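Local coordinates for protein beta-lactamase (Serratia marcescens, PDB 5GWA) that probably hydrolyses beta-lactam antibiotics to substituted beta-amino acids, as a class A extended-spectrum beta-lactamase, and is captured here with the inhibitor avibactam bound covalently, at residues 48-53 with 114-119; 44-49 with 155-160; 124-129 with 141-146. All blocks are in the same frame, centred on the assembly; numbering follows the deposited sequence. Where two conformers were deposited one is given.

In the fold
The three contacts lie close together in the helical part of a class A beta-lactamase. Contacts 1 and 2 share Thr48 and Tyr49, and their centres are about 12 Å apart. Ser47, in contact 2, carries the avibactam-derived group, and the Lys50 side chain, in contact 1, comes within about 4 Å of it (nearest atoms). Contact 3 lies farther from the inhibitor: the side chain of Thr146 stays about 11 Å away (nearest atoms). Lys144 and Ala145 tie it to the other two. Tyr49 OH probably hydrogen-bonds Ala145 O (2.7 Å), and Asn160 OD1 probably takes a hydrogen bond from Lys144 N (2.8 Å). Contact 3 centres about 10 Å from contact 1 and 11 Å from contact 2.

Contact 1: 48-53 with 114-119; sequences TYKFHL and NGCDIL
Cys116 meets three side chains of residues 48-53: Tyr49, Lys50 and Leu53. Leu53 turns its CD2 branch to Cys116, with CD2 3.8 Å from SG of Cys116, and the same methyl touches CB of Leu119. It also makes a van der Waals approach to the backbone O of Cys116, 3.4 Å from Leu53 CD2. The SG of Cys116 stands anti to the backbone N (chi1 173°), which sets the sulfur between Leu53 CD2 and the Lys50 chain.

A sulfur-aromatic contact adds to this. Cys116 SG lies obliquely to the Tyr49 ring, 5.1 Å from its centroid, and CE1 is the ring atom it touches. The phenol OH is hydrogen-bonded to Ala145 O.

The lysine contact is made by the aliphatic chain. Lys50 runs extended past Cys116, its CE 3.8 Å from Cys116 CB. Its NZ is hydrogen-bonded to Asn113 OD1, Ser111 OG and Ser47 OG. Lys50 fits the SxxK pattern of serine beta-lactamases, and here it lines the inhibitor pocket.

The axes of segments 49-53 and 114-119 cross at 36°, 10.7 Å apart at closest approach; they lie on helices 49-63 and 113-123. Helix 100-109 packs against Cys116 and Leu119, and helix 147-151 covers Tyr49 and Cys116.

Contact 2: 44-49 with 155-160; sequences PMQSTY and NVQYTN. With NXL ((2S,5R)-1-formyl-5-[(sulfooxy)amino]piperidine-2-carboxamide), chain B.
Gln46 and Gln157 meet through their side-chain amides, whose planes stand 80° apart. Gln46 NE2 gives a hydrogen bond to Gln157 OE1 (2.9 Å). The acceptor lies near the amide plane of Gln46, but the donor sits above the carbonyl plane of Gln157, away from its lone pairs. A bend at chi2 (-70°) brings the amide of Gln46 over to Gln157, although its CB points away. Gln157 NE2 is hydrogen-bonded to Trp154 O, which probably helps fix the turn of that amide.

Asn160 lies against Tyr49, amide and ring planes 47° apart, with ND2 3.4 Å from CE2 of Tyr49. The amide ends are hydrogen-bonded outside the contact, OD1 to Lys144 N and ND2 to Ala145 O. Pro44 and Tyr158 run side by side, CG of Pro44 4.1 Å from CE1 of Tyr158.

The backbone adds a straight hydrogen bond, Met45 N to Asn160 O (2.8 Å). A water accepts from Gln46 N and donates to Gln157 O. The active-site Ser47 has its OG joined to CAN of the inhibitor (1.4 Å). Ser47 N makes a weak hydrogen bond to OAC (2.7 Å), consistent with the oxyanion hole.

The loop before helix 49-63 is thus joined to the end of the omega loop of class A beta-lactamases, before strand 161-162. Strand 227-237 flanks Gln46, Gln157 and Tyr158. Helix 147-151 packs against Gln46, Tyr49 and Asn160.

Contact 3: 124-129 with 141-146; sequences GGTNKV and ISIKAT. With NA (sodium ion), chain P; NA (sodium ion), chain Y; SO4 (sulfate ion), chain F.
Chi1 of 51° in Thr126 turns OG1 between the backbone N and the carbonyl carbon and leaves CG2 anti to the carbonyl carbon. The methyl thereby reaches Ala145 C (3.6 Å from Thr126 CG2) and the CG2 of Thr146, and OG1 turns to a sodium ion. Ile143 has CG2 anti to its backbone N (chi1 -63° for CG1), and this methyl packs on the backbone O of Thr126.

Segment 124-129 begins with the Schellman motif that ends helix 113-123, with Gly124 as its C-prime residue at positive phi. Gly125 is at the N-cap position of helix 126-135. The first turn of helix 126-135 packs on the residues after strand 141-142. Val129 crosses Ile143 at a slant, CG1 3.8 Å from CD1 of Ile143. Phe120 of helix 113-123 backs Thr126 and Val129, and His52 lies on Ile143.

Polar links at the outer side run through ions and waters. One sodium is bound by Gly124 O, a water that accepts from Asn127 N, and an oxygen of a sulfate, probably from the crystallisation liquor. One water joins Thr126 OG1 to Lys144 O. Another accepts from Asn127 ND2 and Lys144 NZ and donates to Ile143 O. It also binds the second sodium, which lies 2.7 Å from Thr126 OG1.

Contact 1: 48-53 with 114-119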
# COMPACT_ATOMS: atom_id res chain seq x y z
N THR A 48 -4.68 -12.81 -5.71
CA THR A 48 -4.64 -13.81 -6.76
C THR A 48 -5.84 -13.71 -7.69
O THR A 48 -5.72 -14.02 -8.86
CB THR A 48 -4.50 -15.26 -6.26
OG1 THR A 48 -5.65 -15.62 -5.50
CG2 THR A 48 -3.22 -15.41 -5.41
N TYR A 49 -6.93 -13.09 -7.22
CA TYR A 49 -8.08 -12.95 -8.09
C TYR A 49 -7.94 -11.92 -9.17
O TYR A 49 -8.82 -11.82 -10.05
CB TYR A 49 -9.37 -12.83 -7.30
CG TYR A 49 -9.77 -11.44 -6.81
CD1 TYR A 49 -8.82 -10.44 -6.57
CD2 TYR A 49 -11.10 -11.17 -6.46
CE1 TYR A 49 -9.20 -9.21 -6.06
CE2 TYR A 49 -11.49 -9.93 -5.98
CZ TYR A 49 -10.52 -8.96 -5.73
OH TYR A 49 -10.89 -7.72 -5.20
N LYS A 50 -6.83 -11.21 -9.19
CA LYS A 50 -6.56 -10.26 -10.27
C LYS A 50 -6.25 -11.03 -11.57
O LYS A 50 -6.34 -10.47 -12.67
CB LYS A 50 -5.42 -9.31 -9.91
CG LYS A 50 -5.81 -8.38 -8.76
CD LYS A 50 -4.61 -7.69 -8.14
CE LYS A 50 -5.02 -6.91 -6.92
NZ LYS A 50 -3.89 -6.15 -6.33
N PHE A 51 -5.81 -12.28 -11.45
CA PHE A 51 -5.72 -13.15 -12.63
C PHE A 51 -7.08 -13.31 -13.29
O PHE A 51 -7.24 -13.08 -14.50
CB PHE A 51 -5.11 -14.51 -12.22
CG PHE A 51 -5.20 -15.57 -13.30
CD1 PHE A 51 -4.51 -15.41 -14.48
CD2 PHE A 51 -5.96 -16.70 -13.11
CE1 PHE A 51 -4.55 -16.37 -15.46
CE2 PHE A 51 -6.04 -17.66 -14.12
CZ PHE A 51 -5.32 -17.48 -15.29
N HIS A 52 -8.06 -13.63 -12.47
CA HIS A 52 -9.41 -13.93 -12.95
C HIS A 52 -9.94 -12.63 -13.57
O HIS A 52 -10.57 -12.63 -14.61
CB HIS A 52 -10.31 -14.33 -11.78
CG HIS A 52 -9.79 -15.50 -10.99
ND1 HIS A 52 -8.59 -15.45 -10.31
CD2 HIS A 52 -10.36 -16.68 -10.65
CE1 HIS A 52 -8.40 -16.59 -9.67
NE2 HIS A 52 -9.46 -17.35 -9.86
N LEU A 53 -9.71 -11.52 -12.87
CA LEU A 53 -10.15 -10.21 -13.37
C LEU A 53 -9.54 -9.89 -14.75
O LEU A 53 -10.28 -9.51 -15.69
CB LEU A 53 -9.74 -9.15 -12.34
CG LEU A 53 -9.89 -7.72 -12.81
CD1 LEU A 53 -11.33 -7.38 -13.17
CD2 LEU A 53 -9.36 -6.76 -11.76
N ASN A 114 -5.45 -0.19 -6.93
CA ASN A 114 -6.28 0.79 -7.64
C ASN A 114 -6.56 0.34 -9.06
O ASN A 114 -7.69 0.45 -9.54
CB ASN A 114 -5.62 2.16 -7.61
CG ASN A 114 -5.74 2.83 -6.26
OD1 ASN A 114 -6.80 2.82 -5.63
ND2 ASN A 114 -4.63 3.36 -5.79
N GLY A 115 -5.54 -0.20 -9.72
CA GLY A 115 -5.71 -0.72 -11.08
C GLY A 115 -6.74 -1.84 -11.10
O GLY A 115 -7.63 -1.92 -11.98
N CYS A 116 -6.71 -2.69 -10.08
CA CYS A 116 -7.68 -3.76 -9.92
C CYS A 116 -9.11 -3.19 -9.92
O CYS A 116 -9.98 -3.60 -10.70
CB CYS A 116 -7.39 -4.51 -8.63
SG CYS A 116 -8.62 -5.75 -8.17
N ASP A 117 -9.36 -2.22 -9.07
CA ASP A 117 -10.70 -1.69 -8.93
C ASP A 117 -11.13 -0.86 -10.12
O ASP A 117 -12.31 -0.91 -10.49
CB ASP A 117 -10.85 -0.96 -7.60
CG ASP A 117 -10.86 -1.91 -6.40
OD1 ASP A 117 -10.74 -3.16 -6.54
OD2 ASP A 117 -10.98 -1.38 -5.29
N ILE A 118 -10.20 -0.16 -10.76
CA ILE A 118 -10.48 0.54 -12.04
C ILE A 118 -10.97 -0.47 -13.11
O ILE A 118 -12.00 -0.28 -13.77
CB ILE A 118 -9.22 1.26 -12.56
CG1 ILE A 118 -8.93 2.50 -11.70
CG2 ILE A 118 -9.37 1.66 -14.02
CD1 ILE A 118 -7.54 3.03 -11.89
N LEU A 119 -10.32 -1.63 -13.13
CA LEU A 119 -10.69 -2.67 -14.08
C LEU A 119 -11.99 -3.38 -13.70
O LEU A 119 -12.77 -3.71 -14.61
CB LEU A 119 -9.52 -3.66 -14.26
CG LEU A 119 -8.26 -3.10 -14.95
CD1 LEU A 119 -7.13 -4.11 -14.93
CD2 LEU A 119 -8.53 -2.63 -16.38

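Contact 2: 44-49 with 155-160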
# COMPACT_ATOMS: atom_id res chain seq x y z
N PRO A 44 -9.06 -17.75 1.17
CA PRO A 44 -9.19 -16.41 0.69
C PRO A 44 -8.14 -16.11 -0.38
O PRO A 44 -6.96 -16.43 -0.20
CB PRO A 44 -8.98 -15.57 1.95
CG PRO A 44 -8.16 -16.44 2.84
CD PRO A 44 -8.61 -17.83 2.57
N MET A 45 -8.61 -15.59 -1.50
CA MET A 45 -7.74 -15.41 -2.67
C MET A 45 -6.77 -14.21 -2.54
O MET A 45 -5.67 -14.23 -3.14
CB MET A 45 -8.57 -15.26 -3.94
CG MET A 45 -9.21 -16.53 -4.37
SD MET A 45 -9.97 -16.44 -5.99
CE MET A 45 -11.47 -15.55 -5.63
N GLN A 46 -7.22 -13.14 -1.88
CA GLN A 46 -6.62 -11.80 -1.91
C GLN A 46 -6.23 -11.48 -3.35
O GLN A 46 -7.04 -11.74 -4.25
CB GLN A 46 -5.45 -11.73 -0.97
CG GLN A 46 -5.83 -11.53 0.47
CD GLN A 46 -6.37 -10.15 0.74
OE1 GLN A 46 -6.42 -9.29 -0.13
NE2 GLN A 46 -6.85 -9.93 1.99
N SER A 47 -5.01 -11.05 -3.60
CA SER A 47 -4.68 -10.48 -4.90
C SER A 47 -4.61 -11.51 -6.02
O SER A 47 -4.59 -11.11 -7.19
CB SER A 47 -3.35 -9.73 -4.90
OG SER A 47 -3.41 -8.49 -4.18
N THR A 48 -4.68 -12.81 -5.71
CA THR A 48 -4.64 -13.81 -6.76
C THR A 48 -5.84 -13.71 -7.69
O THR A 48 -5.72 -14.02 -8.86
CB THR A 48 -4.50 -15.26 -6.26
OG1 THR A 48 -5.65 -15.62 -5.50
CG2 THR A 48 -3.22 -15.41 -5.41
N TYR A 49 -6.93 -13.09 -7.22
CA TYR A 49 -8.08 -12.95 -8.09
C TYR A 49 -7.94 -11.92 -9.17
O TYR A 49 -8.82 -11.82 -10.05
CB TYR A 49 -9.37 -12.83 -7.30
CG TYR A 49 -9.77 -11.44 -6.81
CD1 TYR A 49 -8.82 -10.44 -6.57
CD2 TYR A 49 -11.10 -11.17 -6.46
CE1 TYR A 49 -9.20 -9.21 -6.06
CE2 TYR A 49 -11.49 -9.93 -5.98
CZ TYR A 49 -10.52 -8.96 -5.73
OH TYR A 49 -10.89 -7.72 -5.20
N ASN A 155 -13.22 -9.38 7.59
CA ASN A 155 -13.87 -10.59 7.13
C ASN A 155 -14.14 -10.61 5.61
O ASN A 155 -14.36 -11.66 5.01
CB ASN A 155 -15.19 -10.76 7.89
CG ASN A 155 -16.06 -11.83 7.31
OD1 ASN A 155 -15.74 -13.02 7.40
ND2 ASN A 155 -17.12 -11.42 6.63
N VAL A 156 -14.16 -9.43 4.99
CA VAL A 156 -14.64 -9.34 3.61
C VAL A 156 -13.76 -10.17 2.65
O VAL A 156 -14.26 -10.77 1.68
CB VAL A 156 -14.71 -7.89 3.13
CG1 VAL A 156 -15.12 -7.83 1.67
CG2 VAL A 156 -15.67 -7.08 4.00
N GLN A 157 -12.48 -10.29 2.96
CA GLN A 157 -11.58 -11.13 2.15
C GLN A 157 -12.02 -12.59 2.01
O GLN A 157 -11.72 -13.23 1.03
CB GLN A 157 -10.13 -11.09 2.68
CG GLN A 157 -9.96 -11.67 4.08
CD GLN A 157 -8.61 -11.34 4.66
OE1 GLN A 157 -7.57 -11.74 4.12
NE2 GLN A 157 -8.62 -10.79 5.87
N TYR A 158 -12.69 -13.14 3.02
CA TYR A 158 -13.10 -14.52 2.96
C TYR A 158 -14.26 -14.72 1.95
O TYR A 158 -14.53 -15.86 1.56
CB TYR A 158 -13.45 -15.08 4.36
CG TYR A 158 -12.27 -15.15 5.31
CD1 TYR A 158 -11.47 -16.28 5.36
CD2 TYR A 158 -11.98 -14.09 6.14
CE1 TYR A 158 -10.39 -16.36 6.25
CE2 TYR A 158 -10.91 -14.14 7.01
CZ TYR A 158 -10.12 -15.27 7.04
OH TYR A 158 -9.08 -15.32 7.94
N THR A 159 -14.92 -13.64 1.54
CA THR A 159 -15.96 -13.77 0.52
C THR A 159 -15.40 -13.98 -0.87
O THR A 159 -16.13 -14.40 -1.78
CB THR A 159 -16.96 -12.61 0.51
OG1 THR A 159 -16.34 -11.40 0.06
CG2 THR A 159 -17.53 -12.39 1.89
N ASN A 160 -14.14 -13.62 -1.06
CA ASN A 160 -13.41 -13.89 -2.29
C ASN A 160 -12.58 -15.16 -2.10
O ASN A 160 -11.40 -15.11 -1.75
CB ASN A 160 -12.47 -12.76 -2.63
CG ASN A 160 -13.17 -11.51 -3.08
OD1 ASN A 160 -14.17 -11.56 -3.79
ND2 ASN A 160 -12.61 -10.39 -2.76
OAC NXL B . -3.09 -9.65 -2.25
CAN NXL B . -2.95 -8.59 -2.85
N NXL B . -2.61 -7.50 -2.32
CAJ NXL B . -2.18 -6.38 -3.12
CA NXL B . -2.49 -7.41 -0.87
C NXL B . -3.46 -6.50 -0.20
O NXL B . -4.19 -5.77 -0.84
NAA NXL B . -3.35 -6.44 1.13
CB NXL B . -1.08 -7.02 -0.52
CAH NXL B . -0.57 -5.86 -1.34
CAO NXL B . -0.72 -6.10 -2.84
NAK NXL B . 0.15 -7.14 -3.43
OAL NXL B . 0.61 -8.06 -2.61
SAR NXL B . 1.02 -9.38 -3.28
OAD NXL B . 2.43 -9.25 -3.46
OAE NXL B . 0.88 -10.56 -2.50
OAG NXL B . -0.08 -9.56 -4.48
O HOH W 1 -9.51 -12.46 -0.54

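Contact 3: 124-129 with 141-146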
# COMPACT_ATOMS: atom_id res chain seq x y z
N GLY A 124 -17.53 -4.20 -15.43
CA GLY A 124 -18.92 -4.17 -14.99
C GLY A 124 -19.22 -4.75 -13.62
O GLY A 124 -20.38 -4.79 -13.20
N GLY A 125 -18.16 -4.98 -12.83
CA GLY A 125 -18.28 -5.31 -11.41
C GLY A 125 -17.82 -6.72 -11.06
O GLY A 125 -17.52 -7.53 -11.94
N THR A 126 -17.78 -7.02 -9.76
CA THR A 126 -17.33 -8.31 -9.28
C THR A 126 -18.26 -9.42 -9.79
O THR A 126 -17.78 -10.49 -10.17
CB THR A 126 -17.26 -8.38 -7.75
OG1 THR A 126 -18.48 -7.94 -7.16
CG2 THR A 126 -16.13 -7.48 -7.20
N ASN A 127 -19.58 -9.15 -9.85
CA ASN A 127 -20.51 -10.20 -10.32
C ASN A 127 -20.28 -10.60 -11.75
O ASN A 127 -20.35 -11.78 -12.05
CB ASN A 127 -22.00 -9.85 -10.08
CG ASN A 127 -22.92 -11.00 -10.43
OD1 ASN A 127 -23.72 -10.91 -11.38
ND2 ASN A 127 -22.75 -12.13 -9.74
N LYS A 128 -19.90 -9.65 -12.61
CA LYS A 128 -19.56 -9.97 -13.99
C LYS A 128 -18.38 -10.94 -14.02
O LYS A 128 -18.35 -11.88 -14.81
CB LYS A 128 -19.21 -8.70 -14.77
CG LYS A 128 -18.79 -8.93 -16.21
CD LYS A 128 -20.03 -9.07 -17.06
CE LYS A 128 -20.92 -7.85 -16.93
NZ LYS A 128 -22.21 -8.01 -17.68
N VAL A 129 -17.39 -10.71 -13.16
CA VAL A 129 -16.19 -11.51 -13.25
C VAL A 129 -16.44 -12.91 -12.65
O VAL A 129 -16.02 -13.92 -13.20
CB VAL A 129 -15.03 -10.81 -12.50
CG1 VAL A 129 -13.80 -11.71 -12.54
CG2 VAL A 129 -14.73 -9.46 -13.15
N ILE A 141 -15.17 -21.15 -7.23
CA ILE A 141 -14.55 -19.84 -7.11
C ILE A 141 -15.65 -18.82 -6.84
O ILE A 141 -16.66 -18.79 -7.57
CB ILE A 141 -13.78 -19.44 -8.40
CG1 ILE A 141 -12.69 -20.47 -8.70
CG2 ILE A 141 -13.15 -18.05 -8.25
CD1 ILE A 141 -11.95 -20.30 -10.00
N SER A 142 -15.41 -17.94 -5.87
CA SER A 142 -16.37 -16.90 -5.49
C SER A 142 -15.70 -15.55 -5.58
O SER A 142 -14.72 -15.30 -4.87
CB SER A 142 -16.89 -17.15 -4.09
OG SER A 142 -17.69 -16.06 -3.64
N ILE A 143 -16.23 -14.67 -6.43
CA ILE A 143 -15.72 -13.30 -6.56
C ILE A 143 -16.84 -12.34 -6.18
O ILE A 143 -17.84 -12.20 -6.93
CB ILE A 143 -15.13 -13.05 -7.96
CG1 ILE A 143 -13.93 -13.99 -8.20
CG2 ILE A 143 -14.79 -11.58 -8.20
CD1 ILE A 143 -13.46 -14.12 -9.63
N LYS A 144 -16.62 -11.63 -5.08
CA LYS A 144 -17.67 -10.85 -4.44
C LYS A 144 -17.27 -9.42 -4.10
O LYS A 144 -18.14 -8.61 -3.80
CB LYS A 144 -18.13 -11.57 -3.20
CG LYS A 144 -18.77 -12.92 -3.49
CD LYS A 144 -20.09 -12.83 -4.21
CE LYS A 144 -20.48 -14.22 -4.74
NZ LYS A 144 -21.87 -14.22 -5.27
N ALA A 145 -15.99 -9.17 -3.88
CA ALA A 145 -15.61 -7.88 -3.27
C ALA A 145 -14.41 -7.30 -3.99
O ALA A 145 -13.45 -7.99 -4.28
CB ALA A 145 -15.25 -8.04 -1.82
N THR A 146 -14.43 -6.00 -4.17
CA THR A 146 -13.32 -5.27 -4.76
C THR A 146 -12.23 -5.10 -3.71
O THR A 146 -12.41 -5.45 -2.55
CB THR A 146 -13.75 -3.87 -5.20
OG1 THR A 146 -14.20 -3.14 -4.05
CG2 THR A 146 -14.84 -3.91 -6.25
NA NA P . -21.34 -7.11 -11.89
NA NA Y . -20.11 -10.03 -6.86
S SO4 F . -24.16 -8.83 -14.50
O1 SO4 F . -25.09 -9.95 -14.19
O2 SO4 F . -24.83 -7.63 -15.06
O3 SO4 F . -23.50 -8.42 -13.22
O4 SO4 F . -23.16 -9.32 -15.46
O HOH W 2 -18.65 -5.77 -5.35
O HOH W 3 -20.80 -12.44 -7.48
O HOH W 4 -21.22 -6.73 -9.09